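Local coordinates for metallo-carboxypeptidase (PDB 4A39), which is a zinc-dependent M14 metallocarboxypeptidase of the cytosolic type, and so probably trims residues from the C-terminal ends of peptides or proteins, at residues A[258-271]-A[332-344]. Numbering follows the deposited sequence.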
ATOM      1  N   GLN A 258     -15.743   9.071   3.231  1.00  6.45           N
ATOM      2  CA  GLN A 258     -16.920   9.362   2.418  1.00  6.62           C
ATOM      3  C   GLN A 258     -17.615  10.654   2.846  1.00  7.97           C
ATOM      4  O   GLN A 258     -18.137  11.385   2.006  1.00  7.66           O
ATOM      5  CB  GLN A 258     -17.907   8.190   2.451  1.00  7.95           C
ATOM      6  CG  GLN A 258     -17.483   7.031   1.549  1.00  8.55           C
ATOM      7  CD  GLN A 258     -18.578   5.999   1.338  1.00 10.65           C
ATOM      8  OE1 GLN A 258     -19.767   6.326   1.341  1.00 11.15           O
ATOM      9  NE2 GLN A 258     -18.179   4.747   1.124  1.00  9.55           N
ATOM     10  N   GLN A 259     -17.620  10.944   4.142  1.00  8.65           N
ATOM     11  CA  GLN A 259     -18.256  12.171   4.617  1.00  8.79           C
ATOM     12  C   GLN A 259     -17.485  13.394   4.132  1.00  9.04           C
ATOM     13  O   GLN A 259     -18.079  14.403   3.736  1.00  9.47           O
ATOM     14  CB  GLN A 259     -18.335  12.177   6.147  1.00 11.84           C
ATOM     15  CG  GLN A 259     -19.320  11.167   6.717  1.00 14.91           C
ATOM     16  CD  GLN A 259     -20.759  11.456   6.310  1.00 20.40           C
ATOM     17  OE1 GLN A 259     -21.665  10.677   6.604  1.00 22.86           O
ATOM     18  NE2 GLN A 259     -20.974  12.581   5.636  1.00 23.91           N
ATOM     19  N   GLU A 260     -16.159  13.303   4.167  1.00  8.79           N
ATOM     20  CA  GLU A 260     -15.311  14.403   3.732  1.00  8.02           C
ATOM     21  C   GLU A 260     -15.411  14.586   2.221  1.00  9.17           C
ATOM     22  O   GLU A 260     -15.380  15.713   1.719  1.00 10.05           O
ATOM     23  CB  GLU A 260     -13.855  14.148   4.137  1.00  9.15           C
ATOM     24  CG  GLU A 260     -13.614  14.166   5.645  1.00 11.62           C
ATOM     25  CD  GLU A 260     -14.016  15.482   6.291  1.00 13.67           C
ATOM     26  OE1 GLU A 260     -13.696  16.547   5.722  1.00 15.15           O
ATOM     27  OE2 GLU A 260     -14.642  15.453   7.372  1.00 15.92           O
ATOM     28  N   MET A 261     -15.534  13.482   1.491  1.00  7.79           N
ATOM     29  CA  MET A 261     -15.648  13.567   0.038  1.00  9.04           C
ATOM     30  C   MET A 261     -16.953  14.249  -0.340  1.00 10.39           C
ATOM     31  O   MET A 261     -16.988  15.098  -1.227  1.00 11.14           O
ATOM     32  CB  MET A 261     -15.602  12.177  -0.602  1.00  9.22           C
ATOM     33  CG  MET A 261     -14.265  11.465  -0.491  1.00 10.37           C
ATOM     34  SD  MET A 261     -14.286   9.884  -1.373  1.00  8.13           S
ATOM     35  CE  MET A 261     -12.536   9.684  -1.754  1.00  6.84           C
ATOM     36  N   LYS A 262     -18.031  13.886   0.337  1.00 11.73           N
ATOM     37  CA  LYS A 262     -19.333  14.471   0.041  1.00 14.02           C
ATOM     38  C   LYS A 262     -19.333  15.981   0.213  1.00 14.74           C
ATOM     39  O   LYS A 262     -19.989  16.709  -0.543  1.00 16.74           O
ATOM     40  CB  LYS A 262     -20.402  13.846   0.941  1.00 14.21           C
ATOM     41  CG  LYS A 262     -20.739  12.402   0.607  1.00 17.03           C
ATOM     42  CD  LYS A 262     -21.718  11.789   1.604  1.00 18.74           C
ATOM     43  CE  LYS A 262     -22.041  10.348   1.240  1.00 18.49           C
ATOM     44  NZ  LYS A 262     -22.841   9.670   2.297  1.00 20.08           N
ATOM     45  N   ARG A 263     -18.574  16.452   1.196  1.00 14.33           N
ATOM     46  CA  ARG A 263     -18.494  17.872   1.501  1.00 16.56           C
ATOM     47  C   ARG A 263     -17.548  18.685   0.632  1.00 14.43           C
ATOM     48  O   ARG A 263     -17.842  19.835   0.310  1.00 13.15           O
ATOM     49  CB  ARG A 263     -18.118  18.060   2.972  1.00 17.20           C
ATOM     50  CG  ARG A 263     -18.169  19.494   3.473  1.00 21.65           C
ATOM     51  CD  ARG A 263     -18.577  19.497   4.927  1.00 21.63           C
ATOM     52  NE  ARG A 263     -17.548  18.926   5.790  1.00 23.68           N
ATOM     53  CZ  ARG A 263     -16.460  19.589   6.156  1.00 21.56           C
ATOM     54  NH1 ARG A 263     -16.284  20.823   5.721  1.00 21.48           N
ATOM     55  NH2 ARG A 263     -15.572  19.038   6.972  1.00 23.23           N
ATOM     56  N   HIS A 264     -16.415  18.110   0.255  1.00 12.55           N
ATOM     57  CA  HIS A 264     -15.478  18.868  -0.560  1.00 12.16           C
ATOM     58  C   HIS A 264     -15.506  18.584  -2.052  1.00 12.59           C
ATOM     59  O   HIS A 264     -15.087  19.433  -2.840  1.00 14.29           O
ATOM     60  CB  HIS A 264     -14.049  18.681  -0.042  1.00 12.58           C
ATOM     61  CG  HIS A 264     -13.887  18.988   1.410  1.00 14.59           C
ATOM     62  ND1 HIS A 264     -14.150  18.070   2.403  1.00 17.58           N
ATOM     63  CD2 HIS A 264     -13.505  20.123   2.037  1.00 16.39           C
ATOM     64  CE1 HIS A 264     -13.927  18.624   3.581  1.00 15.41           C
ATOM     65  NE2 HIS A 264     -13.532  19.869   3.386  1.00 15.11           N
ATOM     66  N   GLY A 265     -15.982  17.413  -2.458  1.00 10.65           N
ATOM     67  CA  GLY A 265     -16.027  17.082  -3.876  1.00  9.02           C
ATOM     68  C   GLY A 265     -14.779  16.325  -4.283  1.00  9.06           C
ATOM     69  O   GLY A 265     -13.751  16.407  -3.601  1.00  7.88           O
ATOM     70  N   VAL A 266     -14.872  15.597  -5.396  1.00  7.92           N
ATOM     71  CA  VAL A 266     -13.767  14.787  -5.901  1.00  6.89           C
ATOM     72  C   VAL A 266     -13.625  14.896  -7.422  1.00  6.38           C
ATOM     73  O   VAL A 266     -14.596  14.715  -8.152  1.00  7.78           O
ATOM     74  CB  VAL A 266     -13.983  13.288  -5.551  1.00  6.55           C
ATOM     75  CG1 VAL A 266     -12.802  12.461  -6.040  1.00  7.43           C
ATOM     76  CG2 VAL A 266     -14.175  13.118  -4.046  1.00  7.44           C
ATOM     77  N   ASP A 267     -12.409  15.177  -7.893  1.00  6.11           N
ATOM     78  CA  ASP A 267     -12.155  15.290  -9.329  1.00  5.10           C
ATOM     79  C   ASP A 267     -11.115  14.275  -9.814  1.00  6.02           C
ATOM     80  O   ASP A 267     -10.809  14.195 -11.003  1.00  6.65           O
ATOM     81  CB  ASP A 267     -11.712  16.716  -9.676  1.00  5.83           C
ATOM     82  CG  ASP A 267     -12.752  17.752  -9.286  1.00  6.80           C
ATOM     83  OD1 ASP A 267     -13.899  17.653  -9.778  1.00  8.54           O
ATOM     84  OD2 ASP A 267     -12.429  18.655  -8.488  1.00  7.23           O
ATOM     85  N   LEU A 268     -10.586  13.495  -8.878  1.00  6.11           N
ATOM     86  CA  LEU A 268      -9.595  12.464  -9.170  1.00  7.85           C
ATOM     87  C   LEU A 268      -9.479  11.604  -7.926  1.00  7.29           C
ATOM     88  O   LEU A 268      -9.494  12.125  -6.809  1.00  6.30           O
ATOM     89  CB  LEU A 268      -8.224  13.075  -9.467  1.00  8.88           C
ATOM     90  CG  LEU A 268      -7.110  12.026  -9.587  1.00 12.25           C
ATOM     91  CD1 LEU A 268      -7.086  11.471 -11.001  1.00 10.54           C
ATOM     92  CD2 LEU A 268      -5.773  12.641  -9.236  1.00 15.00           C
ATOM     93  N   PHE A 269      -9.363  10.294  -8.109  1.00  5.67           N
ATOM     94  CA  PHE A 269      -9.238   9.400  -6.966  1.00  5.21           C
ATOM     95  C   PHE A 269      -8.280   8.251  -7.229  1.00  5.45           C
ATOM     96  O   PHE A 269      -8.459   7.490  -8.178  1.00  7.53           O
ATOM     97  CB  PHE A 269     -10.599   8.820  -6.581  1.00  3.83           C
ATOM     98  CG  PHE A 269     -10.539   7.849  -5.434  1.00  4.59           C
ATOM     99  CD1 PHE A 269     -10.169   8.278  -4.159  1.00  6.84           C
ATOM    100  CD2 PHE A 269     -10.832   6.505  -5.629  1.00  4.60           C
ATOM    101  CE1 PHE A 269     -10.093   7.376  -3.098  1.00  5.52           C
ATOM    102  CE2 PHE A 269     -10.759   5.592  -4.575  1.00  4.48           C
ATOM    103  CZ  PHE A 269     -10.390   6.027  -3.309  1.00  4.35           C
ATOM    104  N   LEU A 270      -7.263   8.133  -6.381  1.00  4.59           N
ATOM    105  CA  LEU A 270      -6.295   7.051  -6.502  1.00  4.13           C
ATOM    106  C   LEU A 270      -6.290   6.291  -5.176  1.00  4.56           C
ATOM    107  O   LEU A 270      -6.084   6.887  -4.116  1.00  4.17           O
ATOM    108  CB  LEU A 270      -4.896   7.603  -6.793  1.00  4.17           C
ATOM    109  CG  LEU A 270      -4.725   8.408  -8.086  1.00  7.09           C
ATOM    110  CD1 LEU A 270      -3.280   8.871  -8.213  1.00  9.68           C
ATOM    111  CD2 LEU A 270      -5.112   7.549  -9.284  1.00  7.84           C
ATOM    112  N   ASP A 271      -6.532   4.985  -5.249  1.00  2.89           N
ATOM    113  CA  ASP A 271      -6.570   4.107  -4.079  1.00  3.81           C
ATOM    114  C   ASP A 271      -5.306   3.248  -4.185  1.00  3.35           C
ATOM    115  O   ASP A 271      -5.196   2.407  -5.069  1.00  3.62           O
ATOM    116  CB  ASP A 271      -7.855   3.267  -4.151  1.00  4.67           C
ATOM    117  CG  ASP A 271      -8.093   2.427  -2.912  1.00  3.75           C
ATOM    118  OD1 ASP A 271      -7.521   2.728  -1.842  1.00  5.49           O
ATOM    119  OD2 ASP A 271      -8.877   1.463  -3.014  1.00  3.32           O
ATOM    120  N   ALA A 332     -13.644   0.932  -3.428  1.00  5.05           N
ATOM    121  CA  ALA A 332     -13.454   2.380  -3.435  1.00  5.82           C
ATOM    122  C   ALA A 332     -13.263   2.984  -4.822  1.00  6.49           C
ATOM    123  O   ALA A 332     -13.885   3.993  -5.155  1.00  5.96           O
ATOM    124  CB  ALA A 332     -12.270   2.751  -2.545  1.00  4.71           C
ATOM    125  N   CYS A 333     -12.397   2.384  -5.630  1.00  5.21           N
ATOM    126  CA  CYS A 333     -12.145   2.915  -6.967  1.00  6.93           C
ATOM    127  C   CYS A 333     -13.437   3.088  -7.750  1.00  6.48           C
ATOM    128  O   CYS A 333     -13.733   4.168  -8.259  1.00  6.32           O
ATOM    129  CB  CYS A 333     -11.202   1.989  -7.740  1.00  8.21           C
ATOM    130  SG  CYS A 333     -10.829   2.565  -9.402  1.00 11.27           S
ATOM    131  N   ASN A 334     -14.213   2.019  -7.837  1.00  6.71           N
ATOM    132  CA  ASN A 334     -15.466   2.055  -8.570  1.00  6.60           C
ATOM    133  C   ASN A 334     -16.528   2.950  -7.941  1.00  6.86           C
ATOM    134  O   ASN A 334     -17.187   3.723  -8.640  1.00  5.47           O
ATOM    135  CB  ASN A 334     -15.979   0.631  -8.730  1.00  8.07           C
ATOM    136  CG  ASN A 334     -15.064  -0.203  -9.601  1.00 10.29           C
ATOM    137  OD1 ASN A 334     -15.103  -0.109 -10.828  1.00 11.52           O
ATOM    138  ND2 ASN A 334     -14.210  -1.003  -8.972  1.00 12.43           N
ATOM    139  N   PHE A 335     -16.688   2.857  -6.625  1.00  6.61           N
ATOM    140  CA  PHE A 335     -17.685   3.669  -5.938  1.00  6.22           C
ATOM    141  C   PHE A 335     -17.430   5.162  -6.077  1.00  6.48           C
ATOM    142  O   PHE A 335     -18.336   5.920  -6.420  1.00  6.56           O
ATOM    143  CB  PHE A 335     -17.753   3.309  -4.450  1.00  6.37           C
ATOM    144  CG  PHE A 335     -18.731   4.146  -3.674  1.00  7.83           C
ATOM    145  CD1 PHE A 335     -18.334   5.351  -3.100  1.00  8.12           C
ATOM    146  CD2 PHE A 335     -20.061   3.751  -3.552  1.00 10.24           C
ATOM    147  CE1 PHE A 335     -19.250   6.155  -2.416  1.00  9.96           C
ATOM    148  CE2 PHE A 335     -20.984   4.548  -2.870  1.00 10.55           C
ATOM    149  CZ  PHE A 335     -20.574   5.751  -2.303  1.00 10.11           C
ATOM    150  N   VAL A 336     -16.204   5.589  -5.791  1.00  4.88           N
ATOM    151  CA  VAL A 336     -15.863   7.005  -5.874  1.00  5.12           C
ATOM    152  C   VAL A 336     -15.927   7.479  -7.319  1.00  5.02           C
ATOM    153  O   VAL A 336     -16.499   8.531  -7.618  1.00  4.39           O
ATOM    154  CB  VAL A 336     -14.449   7.271  -5.301  1.00  6.87           C
ATOM    155  CG1 VAL A 336     -14.108   8.754  -5.395  1.00  6.58           C
ATOM    156  CG2 VAL A 336     -14.392   6.818  -3.849  1.00  8.03           C
ATOM    157  N   GLY A 337     -15.348   6.689  -8.216  1.00  4.37           N
ATOM    158  CA  GLY A 337     -15.352   7.047  -9.622  1.00  5.46           C
ATOM    159  C   GLY A 337     -16.743   7.305 -10.166  1.00  5.98           C
ATOM    160  O   GLY A 337     -16.953   8.254 -10.925  1.00  6.39           O
ATOM    161  N   GLN A 338     -17.698   6.465  -9.783  1.00  6.83           N
ATOM    162  CA  GLN A 338     -19.066   6.615 -10.265  1.00  6.11           C
ATOM    163  C   GLN A 338     -19.844   7.690  -9.523  1.00  6.13           C
ATOM    164  O   GLN A 338     -20.578   8.464 -10.132  1.00  7.93           O
ATOM    165  CB  GLN A 338     -19.815   5.287 -10.160  1.00  8.34           C
ATOM    166  CG  GLN A 338     -21.207   5.336 -10.771  1.00  7.50           C
ATOM    167  CD  GLN A 338     -21.791   3.958 -10.971  1.00  7.94           C
ATOM    168  OE1 GLN A 338     -22.517   3.445 -10.118  1.00 13.83           O
ATOM    169  NE2 GLN A 338     -21.456   3.339 -12.092  1.00  8.12           N
ATOM    170  N   THR A 339     -19.679   7.745  -8.209  1.00  5.24           N
ATOM    171  CA  THR A 339     -20.400   8.726  -7.408  1.00  5.33           C
ATOM    172  C   THR A 339     -20.017  10.151  -7.770  1.00  4.83           C
ATOM    173  O   THR A 339     -20.863  11.051  -7.758  1.00  6.03           O
ATOM    174  CB  THR A 339     -20.147   8.499  -5.902  1.00  5.43           C
ATOM    175  OG1 THR A 339     -20.600   7.189  -5.539  1.00  6.02           O
ATOM    176  CG2 THR A 339     -20.897   9.532  -5.067  1.00  7.79           C
ATOM    177  N   TYR A 340     -18.751  10.352  -8.123  1.00  4.60           N
ATOM    178  CA  TYR A 340     -18.262  11.684  -8.460  1.00  4.19           C
ATOM    179  C   TYR A 340     -17.911  11.899  -9.930  1.00  5.07           C
ATOM    180  O   TYR A 340     -17.491  12.996 -10.313  1.00  4.84           O
ATOM    181  CB  TYR A 340     -17.069  12.017  -7.558  1.00  6.13           C
ATOM    182  CG  TYR A 340     -17.478  12.086  -6.105  1.00  5.30           C
ATOM    183  CD1 TYR A 340     -18.112  13.220  -5.596  1.00  7.38           C
ATOM    184  CD2 TYR A 340     -17.323  10.986  -5.263  1.00  5.57           C
ATOM    185  CE1 TYR A 340     -18.589  13.254  -4.289  1.00  7.70           C
ATOM    186  CE2 TYR A 340     -17.798  11.008  -3.950  1.00  7.73           C
ATOM    187  CZ  TYR A 340     -18.430  12.144  -3.473  1.00  9.40           C
ATOM    188  OH  TYR A 340     -18.920  12.170  -2.188  1.00 10.09           O
ATOM    189  N   ASP A 341     -18.112  10.865 -10.747  1.00  5.20           N
ATOM    190  CA  ASP A 341     -17.830  10.931 -12.183  1.00  4.88           C
ATOM    191  C   ASP A 341     -16.413  11.454 -12.423  1.00  5.80           C
ATOM    192  O   ASP A 341     -16.199  12.369 -13.221  1.00  5.55           O
ATOM    193  CB  ASP A 341     -18.846  11.850 -12.870  1.00  5.63           C
ATOM    194  CG  ASP A 341     -18.727  11.833 -14.385  1.00  6.54           C
ATOM    195  OD1 ASP A 341     -18.276  10.807 -14.941  1.00  6.18           O
ATOM    196  OD2 ASP A 341     -19.098  12.849 -15.017  1.00  6.74           O
ATOM    197  N   CYS A 342     -15.442  10.853 -11.741  1.00  4.61           N
ATOM    198  CA  CYS A 342     -14.058  11.291 -11.870  1.00  4.28           C
ATOM    199  C   CYS A 342     -13.135  10.159 -12.267  1.00  4.91           C
ATOM    200  O   CYS A 342     -13.479   8.985 -12.141  1.00  4.51           O
ATOM    201  CB  CYS A 342     -13.560  11.860 -10.536  1.00  4.31           C
ATOM    202  SG  CYS A 342     -13.486  10.628  -9.193  1.00  6.67           S
ATOM    203  N   LEU A 343     -11.954  10.527 -12.750  1.00  4.38           N
ATOM    204  CA  LEU A 343     -10.947   9.544 -13.115  1.00  4.62           C
ATOM    205  C   LEU A 343     -10.602   8.854 -11.799  1.00  5.31           C
ATOM    206  O   LEU A 343     -10.355   9.522 -10.788  1.00  4.93           O
ATOM    207  CB  LEU A 343      -9.712  10.242 -13.689  1.00  5.82           C
ATOM    208  CG  LEU A 343      -8.497   9.357 -13.989  1.00  5.70           C
ATOM    209  CD1 LEU A 343      -8.880   8.281 -14.997  1.00  7.50           C
ATOM    210  CD2 LEU A 343      -7.364  10.214 -14.534  1.00  6.05           C
ATOM    211  N   ALA A 344     -10.601   7.525 -11.804  1.00  5.32           N
ATOM    212  CA  ALA A 344     -10.314   6.765 -10.593  1.00  6.61           C
ATOM    213  C   ALA A 344      -9.582   5.473 -10.905  1.00  6.04           C
ATOM    214  O   ALA A 344      -9.949   4.750 -11.830  1.00  6.95           O
ATOM    215  CB  ALA A 344     -11.613   6.449  -9.857  1.00  4.96           C
TER
HETATM  216  O   HOH W   1     -18.698  10.249  -0.410  1.00 10.16           O
HETATM  217  O   HOH W   2     -11.931  13.424 -13.374  1.00  7.15           O
HETATM  218  O   HOH W   3     -10.461   0.255  -4.964  1.00  4.07           O
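Asp271 OD2 is gripped by two groups: a water 2.8 Å away donates to it and accepts from Cys333 N in the first turn of helix 332-340, while the zinc ligand His273 hydrogen-bonds the same oxygen. With OD1 held by Gln179, the carboxylate is fixed as a second-shell partner, and it would probably polarise the His273 imidazole.

The direct backbone bond is Phe269 N to Leu343 O, 3.0 Å with 150° at the hydrogen, a parallel pairing that a second water, linking Asp267 O with Leu343 N, extends backwards. CG of Phe269 stands anti to the backbone N, laying the ring under the helix; Val336 CG2 sits over its face, 4.0 Å from the centroid, a CH-pi contact, and the CB of Ala332 touches CE2.

At the far end of the helix, Val266 CG2 lies 10° off the normal of the Tyr340 ring, with Thr339 CG2 over the opposite face. The phenol oxygen, near Lys262 N at a poor angle for bonding, instead meets a water 2.6 Å from Tyr340 OH that donates to Gln258 O. Met261 SD reaches Val336 CG2 (3.9 Å) and approaches the Tyr340 ring obliquely.

Helices 252-264 and 332-340 run roughly parallel, their local axes 12.1 Å apart at 20°; Met261 joins them directly, while Val266 and Phe269 pack against Val336 from the loop and strand that follow the first. Strand 268-275 lies between strands 171-177 and 343-350 in the mixed sheet of the carboxypeptidase domain, and on the sheet face away from Phe269, Leu343 packs against helix 294-308.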